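Local coordinates for protein nucleoporin NUP82 (Saccharomyces cerevisiae, PDB 3PBP) that is a structural component of the yeast nuclear pore complex, whose nucleoporins can also dock transport factors, at residues Ile142-Glu147 with Thr152-Leu157; Asp67-Ile72 with Asp85-Val90. The protein carries 1 engineered substitution. All blocks are in the same frame, centred on the assembly; numbering follows the deposited sequence.

Contact 1 (Ile142-Glu147 with Thr152-Leu157); sequences IVVLKE and TMFDIL
V144 sets one methyl against the edge of the ring of F154, two residues beyond its own partner T152. CG2 of V144 lies in the ring plane, 3.7 Å from CE2 of F154. The methyl is directed there because CG2 stands beside its own backbone N, with CG1 anti to that N (chi1 -179°). I142 fills the ground at the base of the same ring. Its CG1 is 3.7 Å from CB of F154, and its CD1 approaches the ring obliquely. T152, on the same strand as F154, lays CG2 over one face of the ring, 4.0 Å above the plane and toward the rim. I142 sends its other branch elsewhere: CG2 meets CD1 of I156 at 3.5 Å, the two side chains crossing at about a right angle. These residues belong to a beta hairpin, strand 141-146 with strand 151-155, in the antiparallel four-stranded sheet that forms one blade of the beta-propeller. I142 and F154 are a hydrogen-bonded pair: I142 N bonds to F154 O, and F154 N bonds to I142 O at 3.0 Å. V144 and T152 form the next such pair, through V144 N to T152 O and T152 N to V144 O. V143 and selenomethionine M153, the non-hydrogen-bonded pair between them, look to the other face of the sheet. There CG2 of V143 is 4.2 Å from CG of M153. K146 reaches along the F154 side of the hairpin, and its NZ is hydrogen-bonded to the hydroxyl of Y114, whose ring also meets F154.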
ATOM      1  N   ILE A 142      -3.729   3.380 -13.500  1.00 50.82           N
ATOM      2  CA  ILE A 142      -2.706   4.012 -12.675  1.00 50.08           C
ATOM      3  C   ILE A 142      -3.222   4.187 -11.251  1.00 50.26           C
ATOM      4  O   ILE A 142      -4.377   4.559 -11.018  1.00 49.78           O
ATOM      5  CB  ILE A 142      -2.228   5.394 -13.220  1.00 50.14           C
ATOM      6  CG1 ILE A 142      -3.383   6.396 -13.247  1.00 48.27           C
ATOM      7  CG2 ILE A 142      -1.592   5.219 -14.589  1.00 45.52           C
ATOM      8  CD1 ILE A 142      -2.926   7.807 -13.551  1.00 48.11           C
ATOM      9  N   VAL A 143      -2.351   3.895 -10.298  1.00 49.23           N
ATOM     10  CA  VAL A 143      -2.704   3.984  -8.896  1.00 48.48           C
ATOM     11  C   VAL A 143      -2.102   5.262  -8.343  1.00 48.83           C
ATOM     12  O   VAL A 143      -0.898   5.492  -8.466  1.00 50.42           O
ATOM     13  CB  VAL A 143      -2.162   2.759  -8.149  1.00 46.82           C
ATOM     14  CG1 VAL A 143      -2.618   2.763  -6.699  1.00 46.20           C
ATOM     15  CG2 VAL A 143      -2.619   1.514  -8.859  1.00 46.26           C
ATOM     16  N   VAL A 144      -2.938   6.098  -7.737  1.00 48.19           N
ATOM     17  CA  VAL A 144      -2.462   7.369  -7.212  1.00 47.28           C
ATOM     18  C   VAL A 144      -2.641   7.529  -5.707  1.00 47.75           C
ATOM     19  O   VAL A 144      -3.757   7.428  -5.193  1.00 49.37           O
ATOM     20  CB  VAL A 144      -3.173   8.553  -7.947  1.00 46.12           C
ATOM     21  CG1 VAL A 144      -2.663   9.887  -7.424  1.00 45.06           C
ATOM     22  CG2 VAL A 144      -2.935   8.445  -9.455  1.00 43.65           C
ATOM     23  N   LEU A 145      -1.536   7.770  -5.009  1.00 47.75           N
ATOM     24  CA  LEU A 145      -1.566   7.992  -3.565  1.00 49.55           C
ATOM     25  C   LEU A 145      -1.428   9.500  -3.312  1.00 51.11           C
ATOM     26  O   LEU A 145      -0.495  10.137  -3.822  1.00 51.05           O
ATOM     27  CB  LEU A 145      -0.408   7.260  -2.877  1.00 47.64           C
ATOM     28  CG  LEU A 145      -0.198   7.657  -1.416  1.00 46.33           C
ATOM     29  CD1 LEU A 145      -1.302   7.031  -0.576  1.00 46.07           C
ATOM     30  CD2 LEU A 145       1.167   7.206  -0.930  1.00 47.53           C
ATOM     31  N   LYS A 146      -2.347  10.071  -2.536  1.00 52.94           N
ATOM     32  CA  LYS A 146      -2.290  11.511  -2.230  1.00 55.62           C
ATOM     33  C   LYS A 146      -1.883  11.785  -0.768  1.00 56.44           C
ATOM     34  O   LYS A 146      -1.839  10.860   0.045  1.00 56.31           O
ATOM     35  CB  LYS A 146      -3.653  12.155  -2.529  1.00 55.06           C
ATOM     36  CG  LYS A 146      -3.976  12.247  -4.015  1.00 54.95           C
ATOM     37  CD  LYS A 146      -5.426  12.647  -4.257  1.00 53.26           C
ATOM     38  CE  LYS A 146      -5.697  12.846  -5.741  1.00 53.08           C
ATOM     39  NZ  LYS A 146      -7.149  12.868  -6.026  1.00 52.94           N
ATOM     40  N   GLU A 147      -1.569  13.043  -0.439  1.00 58.04           N
ATOM     41  CA  GLU A 147      -1.206  13.408   0.936  1.00 59.56           C
ATOM     42  C   GLU A 147      -2.334  12.934   1.841  1.00 60.29           C
ATOM     43  O   GLU A 147      -2.155  12.689   3.034  1.00 58.78           O
ATOM     44  CB  GLU A 147      -1.055  14.913   1.066  1.00 61.70           C
ATOM     45  CG  GLU A 147       0.122  15.461   0.306  1.00 67.04           C
ATOM     46  CD  GLU A 147       1.401  14.723   0.639  1.00 70.41           C
ATOM     47  OE1 GLU A 147       1.635  14.463   1.844  1.00 72.18           O
ATOM     48  OE2 GLU A 147       2.173  14.407  -0.299  1.00 73.00           O
ATOM     49  N   THR A 152      -6.169   6.197  -5.207  1.00 57.17           N
ATOM     50  CA  THR A 152      -7.119   6.201  -6.318  1.00 58.35           C
ATOM     51  C   THR A 152      -6.670   5.457  -7.581  1.00 58.83           C
ATOM     52  O   THR A 152      -5.490   5.484  -7.961  1.00 57.27           O
ATOM     53  CB  THR A 152      -7.444   7.668  -6.721  1.00 59.10           C
ATOM     54  OG1 THR A 152      -7.663   8.444  -5.535  1.00 58.54           O
ATOM     55  CG2 THR A 152      -8.677   7.730  -7.613  1.00 57.33           C
HETATM   56  N   MSE A 153      -7.620   4.805  -8.238  1.00 59.60           N
HETATM   57  CA  MSE A 153      -7.315   4.093  -9.465  1.00 62.76           C
HETATM   58  C   MSE A 153      -8.032   4.748 -10.634  1.00 63.08           C
HETATM   59  O   MSE A 153      -9.253   4.862 -10.648  1.00 62.60           O
HETATM   60  CB  MSE A 153      -7.742   2.632  -9.377  1.00 66.35           C
HETATM   61  CG  MSE A 153      -6.813   1.730  -8.601  1.00 71.13           C
HETATM   62 SE   MSE A 153      -7.404  -0.126  -8.735  1.00 82.47          SE
HETATM   63  CE  MSE A 153      -8.557  -0.247  -7.188  1.00 74.84           C
ATOM     64  N   PHE A 154      -7.257   5.179 -11.617  1.00 64.25           N
ATOM     65  CA  PHE A 154      -7.804   5.824 -12.803  1.00 65.91           C
ATOM     66  C   PHE A 154      -7.706   4.872 -13.993  1.00 67.68           C
ATOM     67  O   PHE A 154      -6.694   4.181 -14.170  1.00 67.73           O
ATOM     68  CB  PHE A 154      -7.011   7.094 -13.148  1.00 64.09           C
ATOM     69  CG  PHE A 154      -7.195   8.226 -12.177  1.00 64.36           C
ATOM     70  CD1 PHE A 154      -8.359   8.989 -12.185  1.00 63.51           C
ATOM     71  CD2 PHE A 154      -6.184   8.562 -11.283  1.00 63.53           C
ATOM     72  CE1 PHE A 154      -8.506  10.069 -11.328  1.00 63.58           C
ATOM     73  CE2 PHE A 154      -6.323   9.647 -10.418  1.00 64.03           C
ATOM     74  CZ  PHE A 154      -7.484  10.402 -10.440  1.00 62.63           C
ATOM     75  N   ASP A 155      -8.755   4.831 -14.808  1.00 68.66           N
ATOM     76  CA  ASP A 155      -8.719   4.011 -15.992  1.00 70.14           C
ATOM     77  C   ASP A 155      -8.308   4.924 -17.145  1.00 71.76           C
ATOM     78  O   ASP A 155      -9.124   5.656 -17.703  1.00 70.72           O
ATOM     79  CB  ASP A 155     -10.075   3.403 -16.293  1.00 72.22           C
ATOM     80  CG  ASP A 155     -10.003   2.371 -17.416  1.00 75.30           C
ATOM     81  OD1 ASP A 155      -9.250   2.600 -18.390  1.00 74.04           O
ATOM     82  OD2 ASP A 155     -10.698   1.335 -17.328  1.00 76.75           O
ATOM     83  N   ILE A 156      -7.023   4.879 -17.471  1.00 73.45           N
ATOM     84  CA  ILE A 156      -6.422   5.661 -18.543  1.00 74.59           C
ATOM     85  C   ILE A 156      -7.168   5.623 -19.886  1.00 75.61           C
ATOM     86  O   ILE A 156      -7.177   6.611 -20.622  1.00 75.92           O
ATOM     87  CB  ILE A 156      -4.979   5.169 -18.772  1.00 75.03           C
ATOM     88  CG1 ILE A 156      -4.066   5.729 -17.694  1.00 75.35           C
ATOM     89  CG2 ILE A 156      -4.502   5.537 -20.145  1.00 75.64           C
ATOM     90  CD1 ILE A 156      -2.633   5.307 -17.895  1.00 77.16           C
ATOM     91  N   LEU A 157      -7.792   4.492 -20.202  1.00 76.69           N
ATOM     92  CA  LEU A 157      -8.483   4.330 -21.479  1.00 77.96           C
ATOM     93  C   LEU A 157     -10.008   4.376 -21.459  1.00 80.78           C
ATOM     94  O   LEU A 157     -10.637   3.902 -22.404  1.00 81.47           O
ATOM     95  CB  LEU A 157      -8.071   3.000 -22.117  1.00 75.33           C
ATOM     96  CG  LEU A 157      -6.585   2.685 -22.202  1.00 73.95           C
ATOM     97  CD1 LEU A 157      -6.401   1.327 -22.833  1.00 72.77           C
ATOM     98  CD2 LEU A 157      -5.884   3.748 -23.012  1.00 73.63           C
TER

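Contact 2 (Asp67-Ile72 with Asp85-Val90)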
ATOM      1  N   ASP A  67      12.423  20.033 -12.774  1.00 64.23           N
ATOM      2  CA  ASP A  67      12.998  19.013 -11.887  1.00 65.90           C
ATOM      3  C   ASP A  67      12.094  18.472 -10.793  1.00 65.01           C
ATOM      4  O   ASP A  67      12.494  17.573 -10.054  1.00 64.83           O
ATOM      5  CB  ASP A  67      14.290  19.520 -11.247  1.00 69.82           C
ATOM      6  CG  ASP A  67      15.287  20.021 -12.276  1.00 73.49           C
ATOM      7  OD1 ASP A  67      15.360  19.407 -13.369  1.00 75.86           O
ATOM      8  OD2 ASP A  67      15.998  21.015 -11.990  1.00 74.89           O
ATOM      9  N   THR A  68      10.885  19.017 -10.688  1.00 64.15           N
ATOM     10  CA  THR A  68       9.923  18.581  -9.680  1.00 63.38           C
ATOM     11  C   THR A  68       9.121  17.356 -10.124  1.00 61.89           C
ATOM     12  O   THR A  68       8.569  16.624  -9.292  1.00 62.25           O
ATOM     13  CB  THR A  68       8.943  19.729  -9.334  1.00 64.31           C
ATOM     14  OG1 THR A  68       9.647  20.728  -8.592  1.00 66.24           O
ATOM     15  CG2 THR A  68       7.759  19.222  -8.498  1.00 66.23           C
ATOM     16  N   PHE A  69       9.054  17.140 -11.431  1.00 60.05           N
ATOM     17  CA  PHE A  69       8.320  16.011 -11.984  1.00 58.89           C
ATOM     18  C   PHE A  69       9.022  14.673 -11.774  1.00 58.38           C
ATOM     19  O   PHE A  69      10.247  14.603 -11.718  1.00 57.27           O
ATOM     20  CB  PHE A  69       8.112  16.195 -13.494  1.00 57.99           C
ATOM     21  CG  PHE A  69       6.900  16.984 -13.855  1.00 56.23           C
ATOM     22  CD1 PHE A  69       6.834  18.348 -13.593  1.00 56.99           C
ATOM     23  CD2 PHE A  69       5.800  16.358 -14.422  1.00 55.94           C
ATOM     24  CE1 PHE A  69       5.676  19.078 -13.889  1.00 57.17           C
ATOM     25  CE2 PHE A  69       4.633  17.078 -14.723  1.00 56.55           C
ATOM     26  CZ  PHE A  69       4.570  18.436 -14.455  1.00 56.15           C
ATOM     27  N   HIS A  70       8.222  13.619 -11.654  1.00 59.30           N
ATOM     28  CA  HIS A  70       8.725  12.251 -11.542  1.00 59.80           C
ATOM     29  C   HIS A  70       8.172  11.584 -12.800  1.00 59.07           C
ATOM     30  O   HIS A  70       7.077  11.947 -13.264  1.00 59.15           O
ATOM     31  CB  HIS A  70       8.135  11.514 -10.346  1.00 62.09           C
ATOM     32  CG  HIS A  70       8.575  12.036  -9.015  1.00 66.49           C
ATOM     33  ND1 HIS A  70       8.208  13.276  -8.538  1.00 68.41           N
ATOM     34  CD2 HIS A  70       9.288  11.450  -8.025  1.00 67.88           C
ATOM     35  CE1 HIS A  70       8.672  13.429  -7.309  1.00 68.12           C
ATOM     36  NE2 HIS A  70       9.330  12.335  -6.974  1.00 68.19           N
ATOM     37  N   VAL A  71       8.918  10.653 -13.387  1.00 56.66           N
ATOM     38  CA  VAL A  71       8.384   9.951 -14.554  1.00 55.15           C
ATOM     39  C   VAL A  71       8.679   8.464 -14.392  1.00 54.58           C
ATOM     40  O   VAL A  71       9.794   8.071 -14.022  1.00 55.75           O
ATOM     41  CB  VAL A  71       8.966  10.465 -15.917  1.00 53.81           C
ATOM     42  CG1 VAL A  71       9.070  11.973 -15.922  1.00 54.94           C
ATOM     43  CG2 VAL A  71      10.277   9.856 -16.189  1.00 53.53           C
ATOM     44  N   ILE A  72       7.670   7.635 -14.629  1.00 51.98           N
ATOM     45  CA  ILE A  72       7.852   6.200 -14.511  1.00 49.85           C
ATOM     46  C   ILE A  72       7.389   5.552 -15.794  1.00 49.29           C
ATOM     47  O   ILE A  72       6.649   6.146 -16.568  1.00 49.70           O
ATOM     48  CB  ILE A  72       7.044   5.615 -13.330  1.00 49.18           C
ATOM     49  CG1 ILE A  72       5.569   5.970 -13.491  1.00 49.92           C
ATOM     50  CG2 ILE A  72       7.560   6.168 -12.024  1.00 45.92           C
ATOM     51  CD1 ILE A  72       4.677   5.346 -12.467  1.00 49.01           C
ATOM     52  N   ASP A  85       3.169  17.084  -7.975  1.00 58.78           N
ATOM     53  CA  ASP A  85       2.201  17.081  -6.885  1.00 60.16           C
ATOM     54  C   ASP A  85       0.813  17.542  -7.327  1.00 60.14           C
ATOM     55  O   ASP A  85      -0.162  17.418  -6.579  1.00 59.37           O
ATOM     56  CB  ASP A  85       2.705  17.980  -5.761  1.00 61.29           C
ATOM     57  CG  ASP A  85       2.899  19.416  -6.210  1.00 65.83           C
ATOM     58  OD1 ASP A  85       3.602  19.647  -7.226  1.00 66.21           O
ATOM     59  OD2 ASP A  85       2.347  20.320  -5.542  1.00 69.42           O
ATOM     60  N   ASN A  86       0.711  18.032  -8.558  1.00 58.40           N
ATOM     61  CA  ASN A  86      -0.554  18.553  -9.007  1.00 58.62           C
ATOM     62  C   ASN A  86      -1.212  17.860 -10.180  1.00 58.54           C
ATOM     63  O   ASN A  86      -2.433  17.757 -10.229  1.00 57.72           O
ATOM     64  CB  ASN A  86      -0.374  20.048  -9.304  1.00 60.92           C
ATOM     65  CG  ASN A  86      -1.648  20.701  -9.825  1.00 62.73           C
ATOM     66  OD1 ASN A  86      -1.986  20.578 -11.012  1.00 64.68           O
ATOM     67  ND2 ASN A  86      -2.368  21.388  -8.938  1.00 60.61           N
ATOM     68  N   GLU A  87      -0.418  17.390 -11.133  1.00 59.21           N
ATOM     69  CA  GLU A  87      -1.005  16.745 -12.293  1.00 60.00           C
ATOM     70  C   GLU A  87      -0.294  15.472 -12.752  1.00 58.49           C
ATOM     71  O   GLU A  87       0.841  15.195 -12.356  1.00 56.22           O
ATOM     72  CB  GLU A  87      -1.085  17.758 -13.438  1.00 62.67           C
ATOM     73  CG  GLU A  87       0.262  18.304 -13.892  1.00 66.20           C
ATOM     74  CD  GLU A  87       0.111  19.487 -14.845  1.00 70.02           C
ATOM     75  OE1 GLU A  87      -0.917  19.537 -15.568  1.00 70.79           O
ATOM     76  OE2 GLU A  87       1.020  20.358 -14.876  1.00 71.48           O
ATOM     77  N   ILE A  88      -0.989  14.710 -13.596  1.00 57.48           N
ATOM     78  CA  ILE A  88      -0.488  13.451 -14.138  1.00 56.71           C
ATOM     79  C   ILE A  88      -0.675  13.383 -15.661  1.00 56.83           C
ATOM     80  O   ILE A  88      -1.754  13.701 -16.180  1.00 56.22           O
ATOM     81  CB  ILE A  88      -1.260  12.237 -13.529  1.00 55.85           C
ATOM     82  CG1 ILE A  88      -1.114  12.215 -12.005  1.00 54.29           C
ATOM     83  CG2 ILE A  88      -0.753  10.929 -14.137  1.00 55.33           C
ATOM     84  CD1 ILE A  88      -1.999  11.172 -11.311  1.00 51.91           C
ATOM     85  N   PHE A  89       0.371  12.967 -16.369  1.00 55.58           N
ATOM     86  CA  PHE A  89       0.289  12.802 -17.818  1.00 56.91           C
ATOM     87  C   PHE A  89       0.645  11.362 -18.161  1.00 57.87           C
ATOM     88  O   PHE A  89       1.516  10.768 -17.527  1.00 58.86           O
ATOM     89  CB  PHE A  89       1.293  13.684 -18.564  1.00 56.77           C
ATOM     90  CG  PHE A  89       1.003  15.145 -18.490  1.00 59.21           C
ATOM     91  CD1 PHE A  89       1.425  15.905 -17.389  1.00 60.05           C
ATOM     92  CD2 PHE A  89       0.342  15.783 -19.534  1.00 58.75           C
ATOM     93  CE1 PHE A  89       1.197  17.279 -17.331  1.00 58.63           C
ATOM     94  CE2 PHE A  89       0.110  17.153 -19.485  1.00 59.55           C
ATOM     95  CZ  PHE A  89       0.540  17.904 -18.381  1.00 59.11           C
ATOM     96  N   VAL A  90      -0.018  10.797 -19.163  1.00 57.23           N
ATOM     97  CA  VAL A  90       0.313   9.453 -19.592  1.00 57.49           C
ATOM     98  C   VAL A  90       0.505   9.481 -21.106  1.00 59.41           C
ATOM     99  O   VAL A  90      -0.416   9.812 -21.862  1.00 59.42           O
ATOM    100  CB  VAL A  90      -0.768   8.444 -19.204  1.00 56.90           C
ATOM    101  CG1 VAL A  90      -0.445   7.082 -19.803  1.00 56.26           C
ATOM    102  CG2 VAL A  90      -0.836   8.333 -17.695  1.00 55.59           C
TER
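F69 turns the edge of its ring toward the 85-90 segment and meets two side chains there. Its CZ lies 4.1 Å from OE2 of E87, which sits near the ring plane. The neighbouring CE2 is 4.3 Å from CE1 of F89, also near the plane of the F69 ring. The carboxylate of E87 is turned 44° from that ring. E87 gets there by placing CG between its backbone N and carbonyl carbon (chi1 61°) and extending from that point. T68 adds a looser touch, with CG2 4.4 Å from OD1 of D85.

A second shell surrounds these groups. N84 OD1 accepts from the backbone N of both N86 and E87, which ties the turn into strand 87-92. N84 also touches the F69 side chain. F89 meets the H113 ring edge-to-face, and E87 packs on H113 as well. The carbonyl of F69 takes a hydrogen bond from the hydroxyl of Y25.

The contact bridges non-adjacent strands of a four-stranded antiparallel propeller blade at the surface, through the loop residue F69. Strand 79-83 runs between strands 70-73 and 87-92, bonded through F83 to H70, and strand 110-115 flanks 87-92 on its other side.

In the fold
Contact 2 comes first along the chain and closes before contact 1 opens. Their centres are 13 Å apart, on the same side of the centre of the chain. Each lies in its own antiparallel sheet, and the two sheets follow one another as blades of the propeller. The sheets pack face to face through apolar side chains: I88 of contact 2 meets V144 and I142 of contact 1, and V90 meets I156. A backbone bond between D85 and I127 adds a polar tie between the blades. Both contacts fall within the part of the N-terminal domain that interacts with NUP116, and side chains from both line the interface between adjacent blades.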